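Local coordinates for protein predicted ATPase of the ABC class (Vibrio vulnificus, PDB 5D6A) that binds the ATP analogue AMP-PNP in a P-loop domain and, as a predicted ABC-class ATPase, probably hydrolyses ATP, at residues A[311-319]-A[455-463]; A[390-398]-A[413-421]. All coordinates share one frame; numbering follows the deposited sequence.

How the contacts relate
Contacts 1 and 2 both lie within the P-loop domain and share helix 390-401, a worked case of one helix serving two contacts. Along the chain the order is 311-319, 390-398, 413-421, 455-463, so both segments of contact 2 fall between those of contact 1. Their centres lie about 20 Å apart, and helix 390-401 joins them. Its I394 and R398 turn to 413-421, whereas R393 reaches N318 O in a weak hydrogen bond and Q396 packs on L456. One helix thus ties inner strands 260-264 and 404-408 of the six-stranded mixed sheet, beside contact 2, to the loops of contact 1, of which 455-463 leads on to strand 463-465.

Contact 1: residues A[311-319]-A[455-463]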
ATOM      1  N   VAL A 311     -15.869  -6.843  -7.122  1.00 37.26           N
ATOM      2  CA  VAL A 311     -15.917  -7.572  -8.391  1.00 36.72           C
ATOM      3  C   VAL A 311     -17.311  -7.368  -8.958  1.00 36.88           C
ATOM      4  O   VAL A 311     -18.294  -7.523  -8.236  1.00 37.13           O
ATOM      5  CB  VAL A 311     -15.650  -9.076  -8.199  1.00 37.33           C
ATOM      6  CG1 VAL A 311     -15.759  -9.816  -9.527  1.00 37.12           C
ATOM      7  CG2 VAL A 311     -14.280  -9.292  -7.571  1.00 37.10           C
ATOM      8  N   HIS A 312     -17.401  -7.031 -10.242  1.00 36.85           N
ATOM      9  CA  HIS A 312     -18.700  -6.738 -10.855  1.00 37.78           C
ATOM     10  C   HIS A 312     -19.203  -7.735 -11.903  1.00 37.58           C
ATOM     11  O   HIS A 312     -18.582  -7.924 -12.947  1.00 36.23           O
ATOM     12  CB  HIS A 312     -18.666  -5.349 -11.491  1.00 37.72           C
ATOM     13  CG  HIS A 312     -18.378  -4.244 -10.523  1.00 37.96           C
ATOM     14  ND1 HIS A 312     -19.314  -3.782  -9.622  1.00 38.58           N
ATOM     15  CD2 HIS A 312     -17.274  -3.481 -10.344  1.00 37.43           C
ATOM     16  CE1 HIS A 312     -18.792  -2.794  -8.918  1.00 38.76           C
ATOM     17  NE2 HIS A 312     -17.555  -2.591  -9.337  1.00 37.86           N
ATOM     18  N   HIS A 313     -20.345  -8.351 -11.604  1.00 38.26           N
ATOM     19  CA  HIS A 313     -21.027  -9.278 -12.506  1.00 39.74           C
ATOM     20  C   HIS A 313     -20.096 -10.057 -13.433  1.00 39.43           C
ATOM     21  O   HIS A 313     -20.293 -10.090 -14.650  1.00 39.45           O
ATOM     22  CB  HIS A 313     -22.053  -8.488 -13.317  1.00 40.90           C
ATOM     23  CG  HIS A 313     -23.046  -7.766 -12.464  1.00 42.34           C
ATOM     24  ND1 HIS A 313     -24.212  -8.351 -12.021  1.00 44.54           N
ATOM     25  CD2 HIS A 313     -23.030  -6.517 -11.942  1.00 42.29           C
ATOM     26  CE1 HIS A 313     -24.880  -7.488 -11.277  1.00 45.05           C
ATOM     27  NE2 HIS A 313     -24.184  -6.368 -11.212  1.00 43.90           N
ATOM     28  N   LEU A 314     -19.100 -10.700 -12.833  1.00 39.08           N
ATOM     29  CA  LEU A 314     -18.104 -11.469 -13.562  1.00 38.95           C
ATOM     30  C   LEU A 314     -18.429 -12.956 -13.491  1.00 40.55           C
ATOM     31  O   LEU A 314     -18.875 -13.446 -12.452  1.00 42.20           O
ATOM     32  CB  LEU A 314     -16.731 -11.206 -12.946  1.00 38.35           C
ATOM     33  CG  LEU A 314     -15.491 -11.773 -13.632  1.00 38.23           C
ATOM     34  CD1 LEU A 314     -15.334 -11.190 -15.030  1.00 38.13           C
ATOM     35  CD2 LEU A 314     -14.262 -11.468 -12.791  1.00 37.53           C
ATOM     36  N   ASN A 315     -18.204 -13.665 -14.597  1.00 41.09           N
ATOM     37  CA  ASN A 315     -18.464 -15.103 -14.676  1.00 42.45           C
ATOM     38  C   ASN A 315     -17.214 -15.878 -14.279  1.00 42.82           C
ATOM     39  O   ASN A 315     -16.203 -15.828 -14.976  1.00 42.77           O
ATOM     40  CB  ASN A 315     -18.901 -15.484 -16.097  1.00 43.12           C
ATOM     41  CG  ASN A 315     -19.316 -16.947 -16.225  1.00 44.45           C
ATOM     42  OD1 ASN A 315     -18.997 -17.782 -15.382  1.00 44.42           O
ATOM     43  ND2 ASN A 315     -20.034 -17.258 -17.295  1.00 45.30           N
ATOM     44  N   LEU A 316     -17.292 -16.600 -13.164  1.00 44.15           N
ATOM     45  CA  LEU A 316     -16.160 -17.374 -12.668  1.00 45.38           C
ATOM     46  C   LEU A 316     -16.413 -18.882 -12.740  1.00 47.11           C
ATOM     47  O   LEU A 316     -15.763 -19.660 -12.039  1.00 48.92           O
ATOM     48  CB  LEU A 316     -15.858 -16.964 -11.226  1.00 46.04           C
ATOM     49  CG  LEU A 316     -15.637 -15.464 -11.011  1.00 46.22           C
ATOM     50  CD1 LEU A 316     -15.367 -15.158  -9.544  1.00 46.50           C
ATOM     51  CD2 LEU A 316     -14.497 -14.956 -11.878  1.00 45.84           C
ATOM     52  N   SER A 317     -17.340 -19.290 -13.603  1.00 47.41           N
ATOM     53  CA  SER A 317     -17.692 -20.705 -13.755  1.00 48.20           C
ATOM     54  C   SER A 317     -16.488 -21.600 -14.024  1.00 47.46           C
ATOM     55  O   SER A 317     -16.456 -22.741 -13.578  1.00 49.00           O
ATOM     56  CB  SER A 317     -18.710 -20.882 -14.884  1.00 49.10           C
ATOM     57  OG  SER A 317     -19.899 -20.165 -14.611  1.00 49.88           O
ATOM     58  N   ASN A 318     -15.503 -21.084 -14.752  1.00 46.26           N
ATOM     59  CA  ASN A 318     -14.308 -21.861 -15.083  1.00 47.10           C
ATOM     60  C   ASN A 318     -13.399 -22.157 -13.895  1.00 47.62           C
ATOM     61  O   ASN A 318     -12.532 -23.022 -13.988  1.00 49.21           O
ATOM     62  CB  ASN A 318     -13.490 -21.154 -16.167  1.00 46.21           C
ATOM     63  CG  ASN A 318     -14.233 -21.040 -17.484  1.00 47.01           C
ATOM     64  OD1 ASN A 318     -15.214 -21.746 -17.727  1.00 49.35           O
ATOM     65  ND2 ASN A 318     -13.757 -20.159 -18.352  1.00 46.04           N
ATOM     66  N   TYR A 319     -13.590 -21.451 -12.783  1.00 47.56           N
ATOM     67  CA  TYR A 319     -12.741 -21.663 -11.612  1.00 48.58           C
ATOM     68  C   TYR A 319     -13.556 -21.977 -10.363  1.00 51.22           C
ATOM     69  O   TYR A 319     -13.312 -22.985  -9.701  1.00 54.47           O
ATOM     70  CB  TYR A 319     -11.848 -20.440 -11.399  1.00 47.10           C
ATOM     71  CG  TYR A 319     -11.090 -20.073 -12.657  1.00 45.91           C
ATOM     72  CD1 TYR A 319      -9.979 -20.805 -13.058  1.00 46.22           C
ATOM     73  CD2 TYR A 319     -11.501 -19.010 -13.459  1.00 44.35           C
ATOM     74  CE1 TYR A 319      -9.291 -20.485 -14.215  1.00 45.48           C
ATOM     75  CE2 TYR A 319     -10.816 -18.682 -14.616  1.00 43.65           C
ATOM     76  CZ  TYR A 319      -9.713 -19.425 -14.988  1.00 44.24           C
ATOM     77  OH  TYR A 319      -9.022 -19.115 -16.134  1.00 44.12           O
ATOM     78  N   PRO A 455     -14.240 -28.509 -19.868  1.00 83.13           N
ATOM     79  CA  PRO A 455     -13.894 -27.562 -20.933  1.00 79.34           C
ATOM     80  C   PRO A 455     -13.858 -26.098 -20.498  1.00 73.35           C
ATOM     81  O   PRO A 455     -14.813 -25.609 -19.897  1.00 73.42           O
ATOM     82  CB  PRO A 455     -15.011 -27.773 -21.954  1.00 82.64           C
ATOM     83  CG  PRO A 455     -16.188 -28.169 -21.131  1.00 85.39           C
ATOM     84  CD  PRO A 455     -15.651 -28.932 -19.948  1.00 86.14           C
ATOM     85  N   LEU A 456     -12.759 -25.415 -20.808  1.00 68.53           N
ATOM     86  CA  LEU A 456     -12.604 -23.999 -20.484  1.00 63.70           C
ATOM     87  C   LEU A 456     -13.524 -23.205 -21.404  1.00 62.92           C
ATOM     88  O   LEU A 456     -13.318 -23.178 -22.615  1.00 64.23           O
ATOM     89  CB  LEU A 456     -11.154 -23.559 -20.687  1.00 60.82           C
ATOM     90  CG  LEU A 456     -10.816 -22.104 -20.361  1.00 57.64           C
ATOM     91  CD1 LEU A 456     -10.958 -21.847 -18.872  1.00 56.85           C
ATOM     92  CD2 LEU A 456      -9.405 -21.767 -20.814  1.00 56.07           C
ATOM     93  N   VAL A 457     -14.532 -22.554 -20.829  1.00 61.23           N
ATOM     94  CA  VAL A 457     -15.519 -21.807 -21.610  1.00 60.01           C
ATOM     95  C   VAL A 457     -15.167 -20.327 -21.786  1.00 56.13           C
ATOM     96  O   VAL A 457     -14.854 -19.635 -20.821  1.00 53.72           O
ATOM     97  CB  VAL A 457     -16.914 -21.905 -20.957  1.00 61.52           C
ATOM     98  CG1 VAL A 457     -17.963 -21.200 -21.811  1.00 62.22           C
ATOM     99  CG2 VAL A 457     -17.294 -23.363 -20.742  1.00 64.28           C
ATOM    100  N   THR A 458     -15.221 -19.860 -23.032  1.00 55.90           N
ATOM    101  CA  THR A 458     -14.975 -18.460 -23.366  1.00 52.96           C
ATOM    102  C   THR A 458     -16.311 -17.732 -23.264  1.00 52.99           C
ATOM    103  O   THR A 458     -17.332 -18.255 -23.706  1.00 55.57           O
ATOM    104  CB  THR A 458     -14.414 -18.315 -24.796  1.00 53.27           C
ATOM    105  OG1 THR A 458     -13.133 -18.953 -24.875  1.00 52.18           O
ATOM    106  CG2 THR A 458     -14.270 -16.845 -25.186  1.00 51.41           C
ATOM    107  N   PHE A 459     -16.305 -16.532 -22.687  1.00 50.57           N
ATOM    108  CA  PHE A 459     -17.541 -15.764 -22.510  1.00 50.63           C
ATOM    109  C   PHE A 459     -17.495 -14.415 -23.217  1.00 49.53           C
ATOM    110  O   PHE A 459     -16.414 -13.862 -23.443  1.00 47.88           O
ATOM    111  CB  PHE A 459     -17.792 -15.498 -21.021  1.00 49.37           C
ATOM    112  CG  PHE A 459     -17.673 -16.714 -20.157  1.00 50.27           C
ATOM    113  CD1 PHE A 459     -18.665 -17.679 -20.152  1.00 52.84           C
ATOM    114  CD2 PHE A 459     -16.571 -16.884 -19.329  1.00 48.47           C
ATOM    115  CE1 PHE A 459     -18.556 -18.803 -19.352  1.00 54.12           C
ATOM    116  CE2 PHE A 459     -16.457 -18.005 -18.525  1.00 49.68           C
ATOM    117  CZ  PHE A 459     -17.453 -18.965 -18.535  1.00 52.41           C
ATOM    118  N   PRO A 460     -18.675 -13.873 -23.572  1.00 51.01           N
ATOM    119  CA  PRO A 460     -18.697 -12.542 -24.168  1.00 49.80           C
ATOM    120  C   PRO A 460     -18.314 -11.520 -23.099  1.00 47.63           C
ATOM    121  O   PRO A 460     -18.664 -11.709 -21.933  1.00 47.64           O
ATOM    122  CB  PRO A 460     -20.157 -12.362 -24.596  1.00 51.76           C
ATOM    123  CG  PRO A 460     -20.932 -13.313 -23.753  1.00 53.73           C
ATOM    124  CD  PRO A 460     -20.019 -14.479 -23.517  1.00 53.74           C
ATOM    125  N   PRO A 461     -17.604 -10.443 -23.480  1.00 45.96           N
ATOM    126  CA  PRO A 461     -17.213  -9.475 -22.456  1.00 43.77           C
ATOM    127  C   PRO A 461     -18.413  -8.798 -21.810  1.00 44.45           C
ATOM    128  O   PRO A 461     -19.463  -8.669 -22.441  1.00 47.43           O
ATOM    129  CB  PRO A 461     -16.372  -8.443 -23.232  1.00 42.61           C
ATOM    130  CG  PRO A 461     -16.131  -9.029 -24.586  1.00 43.64           C
ATOM    131  CD  PRO A 461     -17.249  -9.988 -24.834  1.00 45.95           C
ATOM    132  N   ARG A 462     -18.258  -8.386 -20.557  1.00 43.38           N
ATOM    133  CA  ARG A 462     -19.323  -7.689 -19.847  1.00 44.61           C
ATOM    134  C   ARG A 462     -19.495  -6.315 -20.464  1.00 43.48           C
ATOM    135  O   ARG A 462     -18.512  -5.661 -20.815  1.00 42.51           O
ATOM    136  CB  ARG A 462     -18.961  -7.495 -18.376  1.00 44.14           C
ATOM    137  CG  ARG A 462     -18.757  -8.764 -17.568  1.00 45.20           C
ATOM    138  CD  ARG A 462     -18.062  -8.425 -16.255  1.00 44.48           C
ATOM    139  NE  ARG A 462     -16.720  -7.890 -16.496  1.00 42.66           N
ATOM    140  CZ  ARG A 462     -15.936  -7.339 -15.572  1.00 42.57           C
ATOM    141  NH1 ARG A 462     -16.346  -7.217 -14.312  1.00 44.29           N
ATOM    142  NH2 ARG A 462     -14.737  -6.886 -15.913  1.00 41.39           N
ATOM    143  N   ALA A 463     -20.737  -5.874 -20.593  1.00 44.18           N
ATOM    144  CA  ALA A 463     -20.998  -4.550 -21.126  1.00 44.20           C
ATOM    145  C   ALA A 463     -20.785  -3.527 -20.010  1.00 42.81           C
ATOM    146  O   ALA A 463     -21.066  -3.809 -18.846  1.00 43.11           O
ATOM    147  CB  ALA A 463     -22.414  -4.467 -21.671  1.00 46.33           C
TER
HETATM  148  O   HOH W   1     -15.103  -6.331 -11.506  1.00 38.49           O
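R462 NH1 donates to H312 O over 2.7 Å, with the acceptor virtually in the guanidinium plane and the bond lying on a carbonyl lone pair. This fastens the loop ahead of strand 463-465 to a corner of the P-loop domain where, next to strand 311-312, H313 and L314 both face F332 in a G1 beta bulge. The same NH1 also meets a water held by H312 N. NH2 turns to E352 in a salt bridge and to N564, so several acceptors fix the rotation of the guanidinium, while L314 CD1 covers one of its faces.

At the other end of the contact, N318 uses its amide as a two-pronged grip on the backbone of V457. ND2 gives a nearly straight bond to V457 O (2.8 Å, 172°) within its own amide plane. The return bond, V457 N to N318 OD1, is longer at 3.3 Å and arrives from above the carbonyl plane. L456 CD1 packs against this amide, its side chain crossing that of N318 at about a right angle.

Between these anchors N315 lies over F459. OD1 accepts from both S317 N and S317 OG, the first bond defining an Asx turn, and this pairing sets the turn of the amide. With CG anti to the backbone N (chi1 -175°), the amide is carried across the ring, their planes 30° apart. V457 O lies over the opposite face, and N315 CB makes a CH-pi contact 4.2 Å from the F459 ring centroid.

Contact 2: residues A[390-398]-A[413-421]; sequences LVDRIGQLR and GDYLDVADN
V391 and Y415 face each other with their CA atoms 6.1 Å apart, and one turn further on G395 comes within 6.3 Å of V418, CA to CA. The first segment belongs to helix 390-401, which is kinked where the amides of G395 and Q396 lack bonds to the preceding turn. Opposite it, residues 414-418 have helical backbone angles without the regular bonds, and the chain runs on through A419 and D420 into strand 421-425.

The side chains follow this spacing. V391 sets CB over one face of the Y415 ring, a CH-pi contact 4.0 Å from the centroid, while I394 CD1 stands at the ring edge. Y415 OH comes up to L390 CB, the two side chains crossing at about a right angle, and is weakly hydrogen-bonded to M370 O. V418 divides its two methyls: CG2, anti to the backbone N, lies on G395 CA at 3.8 Å, and CG1 meets I394 CG2 at 4.0 Å.

R398 closes the polar end. Its chain is extended until a bend at chi3 (64°), which turns the guanidinium so that NH1 reaches two acceptors. V418 O takes a hydrogen bond of 2.9 Å from R398 NH1 almost in line with its C=O bond (177°). D420 OD1 forms a salt bridge with the same nitrogen, met on the syn side though well out of the plane of a carboxylate standing 76° from the guanidinium plane. That oxygen also accepts from I260 N, which probably helps hold the carboxylate in place.

In the fold, helix 390-401 is the last helix of the beta-alpha-beta crossover from strand 357-361 to 404-408. I394 rests on strands 260-264 and 404-408, while L416 of the other segment touches helix 434-443 and L379 of the second subunit.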
ATOM      1  N   LEU A 390      -5.881 -23.474 -10.629  1.00 64.65           N
ATOM      2  CA  LEU A 390      -5.238 -23.059 -11.873  1.00 63.37           C
ATOM      3  C   LEU A 390      -4.516 -24.201 -12.587  1.00 64.01           C
ATOM      4  O   LEU A 390      -4.597 -24.318 -13.809  1.00 65.24           O
ATOM      5  CB  LEU A 390      -4.260 -21.910 -11.600  1.00 61.51           C
ATOM      6  CG  LEU A 390      -3.448 -21.395 -12.793  1.00 60.80           C
ATOM      7  CD1 LEU A 390      -4.352 -20.948 -13.934  1.00 60.74           C
ATOM      8  CD2 LEU A 390      -2.532 -20.262 -12.357  1.00 59.49           C
ATOM      9  N   VAL A 391      -3.824 -25.044 -11.828  1.00 64.28           N
ATOM     10  CA  VAL A 391      -3.081 -26.168 -12.408  1.00 65.26           C
ATOM     11  C   VAL A 391      -3.920 -26.962 -13.426  1.00 66.93           C
ATOM     12  O   VAL A 391      -3.385 -27.465 -14.416  1.00 68.05           O
ATOM     13  CB  VAL A 391      -2.527 -27.108 -11.306  1.00 66.62           C
ATOM     14  CG1 VAL A 391      -3.653 -27.705 -10.472  1.00 68.53           C
ATOM     15  CG2 VAL A 391      -1.664 -28.205 -11.913  1.00 68.26           C
ATOM     16  N   ASP A 392      -5.226 -27.055 -13.188  1.00 67.26           N
ATOM     17  CA  ASP A 392      -6.131 -27.777 -14.089  1.00 69.42           C
ATOM     18  C   ASP A 392      -6.554 -26.935 -15.303  1.00 68.15           C
ATOM     19  O   ASP A 392      -6.854 -27.481 -16.366  1.00 68.32           O
ATOM     20  CB  ASP A 392      -7.383 -28.249 -13.331  1.00 71.76           C
ATOM     21  CG  ASP A 392      -7.069 -29.268 -12.236  1.00 73.77           C
ATOM     22  OD1 ASP A 392      -5.951 -29.822 -12.226  1.00 74.79           O
ATOM     23  OD2 ASP A 392      -7.954 -29.527 -11.393  1.00 74.43           O
ATOM     24  N   ARG A 393      -6.580 -25.613 -15.140  1.00 65.51           N
ATOM     25  CA  ARG A 393      -6.993 -24.714 -16.221  1.00 64.23           C
ATOM     26  C   ARG A 393      -5.834 -24.110 -17.000  1.00 62.81           C
ATOM     27  O   ARG A 393      -5.957 -23.851 -18.195  1.00 65.91           O
ATOM     28  CB  ARG A 393      -7.848 -23.574 -15.664  1.00 62.80           C
ATOM     29  CG  ARG A 393      -9.158 -24.011 -15.029  1.00 64.88           C
ATOM     30  CD  ARG A 393     -10.068 -24.703 -16.031  1.00 66.58           C
ATOM     31  NE  ARG A 393     -11.395 -24.951 -15.477  1.00 68.54           N
ATOM     32  CZ  ARG A 393     -12.384 -25.558 -16.128  1.00 71.44           C
ATOM     33  NH1 ARG A 393     -12.205 -25.998 -17.369  1.00 72.85           N
ATOM     34  NH2 ARG A 393     -13.559 -25.730 -15.533  1.00 73.37           N
ATOM     35  N   ILE A 394      -4.713 -23.885 -16.326  1.00 60.91           N
ATOM     36  CA  ILE A 394      -3.549 -23.268 -16.963  1.00 58.55           C
ATOM     37  C   ILE A 394      -3.162 -23.948 -18.276  1.00 58.19           C
ATOM     38  O   ILE A 394      -2.767 -23.276 -19.229  1.00 57.44           O
ATOM     39  CB  ILE A 394      -2.334 -23.240 -16.011  1.00 58.89           C
ATOM     40  CG1 ILE A 394      -1.233 -22.339 -16.578  1.00 57.30           C
ATOM     41  CG2 ILE A 394      -1.835 -24.653 -15.724  1.00 61.78           C
ATOM     42  CD1 ILE A 394      -0.013 -22.244 -15.691  1.00 57.41           C
ATOM     43  N   GLY A 395      -3.274 -25.274 -18.325  1.00 59.16           N
ATOM     44  CA  GLY A 395      -2.954 -26.026 -19.532  1.00 59.56           C
ATOM     45  C   GLY A 395      -3.920 -25.687 -20.651  1.00 59.31           C
ATOM     46  O   GLY A 395      -3.526 -25.549 -21.808  1.00 59.25           O
ATOM     47  N   GLN A 396      -5.193 -25.542 -20.291  1.00 59.09           N
ATOM     48  CA  GLN A 396      -6.240 -25.208 -21.253  1.00 59.81           C
ATOM     49  C   GLN A 396      -6.087 -23.777 -21.776  1.00 57.11           C
ATOM     50  O   GLN A 396      -6.362 -23.513 -22.945  1.00 58.20           O
ATOM     51  CB  GLN A 396      -7.620 -25.425 -20.624  1.00 61.46           C
ATOM     52  CG  GLN A 396      -7.891 -26.886 -20.279  1.00 64.94           C
ATOM     53  CD  GLN A 396      -9.192 -27.106 -19.527  1.00 66.71           C
ATOM     54  OE1 GLN A 396      -9.726 -26.196 -18.896  1.00 66.58           O
ATOM     55  NE2 GLN A 396      -9.695 -28.332 -19.572  1.00 70.57           N
ATOM     56  N   LEU A 397      -5.638 -22.861 -20.919  1.00 53.89           N
ATOM     57  CA  LEU A 397      -5.422 -21.472 -21.324  1.00 51.43           C
ATOM     58  C   LEU A 397      -4.425 -21.395 -22.474  1.00 51.72           C
ATOM     59  O   LEU A 397      -4.539 -20.552 -23.359  1.00 52.71           O
ATOM     60  CB  LEU A 397      -4.897 -20.636 -20.154  1.00 49.54           C
ATOM     61  CG  LEU A 397      -5.812 -20.362 -18.961  1.00 49.38           C
ATOM     62  CD1 LEU A 397      -5.033 -19.661 -17.860  1.00 48.19           C
ATOM     63  CD2 LEU A 397      -7.017 -19.525 -19.362  1.00 49.18           C
ATOM     64  N   ARG A 398      -3.441 -22.285 -22.439  1.00 51.93           N
ATOM     65  CA  ARG A 398      -2.406 -22.348 -23.459  1.00 52.00           C
ATOM     66  C   ARG A 398      -2.898 -22.994 -24.744  1.00 54.54           C
ATOM     67  O   ARG A 398      -2.763 -22.430 -25.826  1.00 54.90           O
ATOM     68  CB  ARG A 398      -1.239 -23.171 -22.924  1.00 52.73           C
ATOM     69  CG  ARG A 398      -0.116 -23.440 -23.912  1.00 54.09           C
ATOM     70  CD  ARG A 398       0.855 -24.429 -23.300  1.00 55.23           C
ATOM     71  NE  ARG A 398       0.203 -25.717 -23.071  1.00 57.59           N
ATOM     72  CZ  ARG A 398       0.708 -26.706 -22.338  1.00 58.73           C
ATOM     73  NH1 ARG A 398       1.876 -26.567 -21.727  1.00 57.55           N
ATOM     74  NH2 ARG A 398       0.028 -27.837 -22.200  1.00 61.49           N
ATOM     75  N   GLY A 413       4.740 -28.812  -6.725  1.00 87.42           N
ATOM     76  CA  GLY A 413       5.430 -29.538  -7.791  1.00 86.97           C
ATOM     77  C   GLY A 413       4.544 -30.192  -8.834  1.00 86.20           C
ATOM     78  O   GLY A 413       5.050 -30.761  -9.802  1.00 85.82           O
ATOM     79  N   ASP A 414       3.229 -30.114  -8.654  1.00 85.35           N
ATOM     80  CA  ASP A 414       2.301 -30.722  -9.617  1.00 86.10           C
ATOM     81  C   ASP A 414       2.212 -29.936 -10.937  1.00 79.55           C
ATOM     82  O   ASP A 414       1.666 -30.433 -11.924  1.00 79.84           O
ATOM     83  CB  ASP A 414       0.916 -30.930  -8.989  1.00 90.85           C
ATOM     84  CG  ASP A 414       0.349 -29.667  -8.377  1.00 93.15           C
ATOM     85  OD1 ASP A 414       1.049 -28.632  -8.376  1.00 95.11           O
ATOM     86  OD2 ASP A 414      -0.798 -29.713  -7.883  1.00 98.97           O
ATOM     87  N   TYR A 415       2.746 -28.714 -10.947  1.00 71.73           N
ATOM     88  CA  TYR A 415       2.783 -27.899 -12.165  1.00 66.73           C
ATOM     89  C   TYR A 415       3.846 -28.389 -13.145  1.00 66.24           C
ATOM     90  O   TYR A 415       3.738 -28.156 -14.346  1.00 65.09           O
ATOM     91  CB  TYR A 415       3.074 -26.434 -11.840  1.00 62.90           C
ATOM     92  CG  TYR A 415       1.887 -25.628 -11.389  1.00 60.10           C
ATOM     93  CD1 TYR A 415       1.458 -25.653 -10.069  1.00 60.76           C
ATOM     94  CD2 TYR A 415       1.211 -24.810 -12.284  1.00 58.02           C
ATOM     95  CE1 TYR A 415       0.372 -24.898  -9.658  1.00 59.92           C
ATOM     96  CE2 TYR A 415       0.127 -24.054 -11.885  1.00 57.32           C
ATOM     97  CZ  TYR A 415      -0.288 -24.099 -10.573  1.00 58.17           C
ATOM     98  OH  TYR A 415      -1.366 -23.344 -10.178  1.00 57.91           O
ATOM     99  N   LEU A 416       4.876 -29.055 -12.625  1.00 67.61           N
ATOM    100  CA  LEU A 416       5.976 -29.568 -13.452  1.00 68.87           C
ATOM    101  C   LEU A 416       5.495 -30.461 -14.592  1.00 69.88           C
ATOM    102  O   LEU A 416       6.161 -30.578 -15.623  1.00 69.77           O
ATOM    103  CB  LEU A 416       6.959 -30.368 -12.591  1.00 70.84           C
ATOM    104  CG  LEU A 416       7.671 -29.630 -11.459  1.00 70.62           C
ATOM    105  CD1 LEU A 416       8.510 -30.610 -10.652  1.00 73.41           C
ATOM    106  CD2 LEU A 416       8.527 -28.496 -12.004  1.00 68.90           C
ATOM    107  N   ASP A 417       4.340 -31.086 -14.394  1.00 70.67           N
ATOM    108  CA  ASP A 417       3.775 -31.994 -15.379  1.00 72.33           C
ATOM    109  C   ASP A 417       3.310 -31.270 -16.646  1.00 69.51           C
ATOM    110  O   ASP A 417       3.653 -31.677 -17.758  1.00 69.98           O
ATOM    111  CB  ASP A 417       2.613 -32.768 -14.744  1.00 75.45           C
ATOM    112  CG  ASP A 417       2.166 -33.957 -15.576  1.00 79.81           C
ATOM    113  OD1 ASP A 417       2.867 -34.334 -16.541  1.00 81.63           O
ATOM    114  OD2 ASP A 417       1.109 -34.532 -15.245  1.00 82.92           O
ATOM    115  N   VAL A 418       2.553 -30.190 -16.473  1.00 65.65           N
ATOM    116  CA  VAL A 418       2.001 -29.445 -17.616  1.00 63.79           C
ATOM    117  C   VAL A 418       2.927 -28.349 -18.182  1.00 61.56           C
ATOM    118  O   VAL A 418       2.638 -27.779 -19.234  1.00 61.52           O
ATOM    119  CB  VAL A 418       0.629 -28.819 -17.252  1.00 62.49           C
ATOM    120  CG1 VAL A 418       0.792 -27.659 -16.272  1.00 60.09           C
ATOM    121  CG2 VAL A 418      -0.111 -28.358 -18.504  1.00 62.43           C
ATOM    122  N   ALA A 419       4.036 -28.064 -17.505  1.00 60.11           N
ATOM    123  CA  ALA A 419       4.955 -27.013 -17.959  1.00 58.03           C
ATOM    124  C   ALA A 419       5.709 -27.391 -19.231  1.00 58.89           C
ATOM    125  O   ALA A 419       6.056 -28.550 -19.427  1.00 60.59           O
ATOM    126  CB  ALA A 419       5.946 -26.672 -16.856  1.00 57.02           C
ATOM    127  N   ASP A 420       5.954 -26.400 -20.091  1.00 58.74           N
ATOM    128  CA  ASP A 420       6.705 -26.613 -21.330  1.00 60.64           C
ATOM    129  C   ASP A 420       8.193 -26.511 -21.027  1.00 60.27           C
ATOM    130  O   ASP A 420       8.976 -27.369 -21.437  1.00 62.65           O
ATOM    131  CB  ASP A 420       6.354 -25.573 -22.401  1.00 61.32           C
ATOM    132  CG  ASP A 420       4.874 -25.538 -22.731  1.00 62.94           C
ATOM    133  OD1 ASP A 420       4.062 -25.356 -21.800  1.00 62.97           O
ATOM    134  OD2 ASP A 420       4.525 -25.647 -23.927  1.00 65.92           O
ATOM    135  N   ASN A 421       8.576 -25.443 -20.327  1.00 57.17           N
ATOM    136  CA  ASN A 421       9.970 -25.216 -19.948  1.00 56.93           C
ATOM    137  C   ASN A 421      10.104 -24.891 -18.461  1.00 54.43           C
ATOM    138  O   ASN A 421       9.211 -24.282 -17.870  1.00 53.08           O
ATOM    139  CB  ASN A 421      10.582 -24.086 -20.780  1.00 56.65           C
ATOM    140  CG  ASN A 421      10.480 -24.337 -22.270  1.00 58.36           C
ATOM    141  OD1 ASN A 421       9.390 -24.545 -22.801  1.00 59.58           O
ATOM    142  ND2 ASN A 421      11.612 -24.286 -22.960  1.00 59.75           N
TER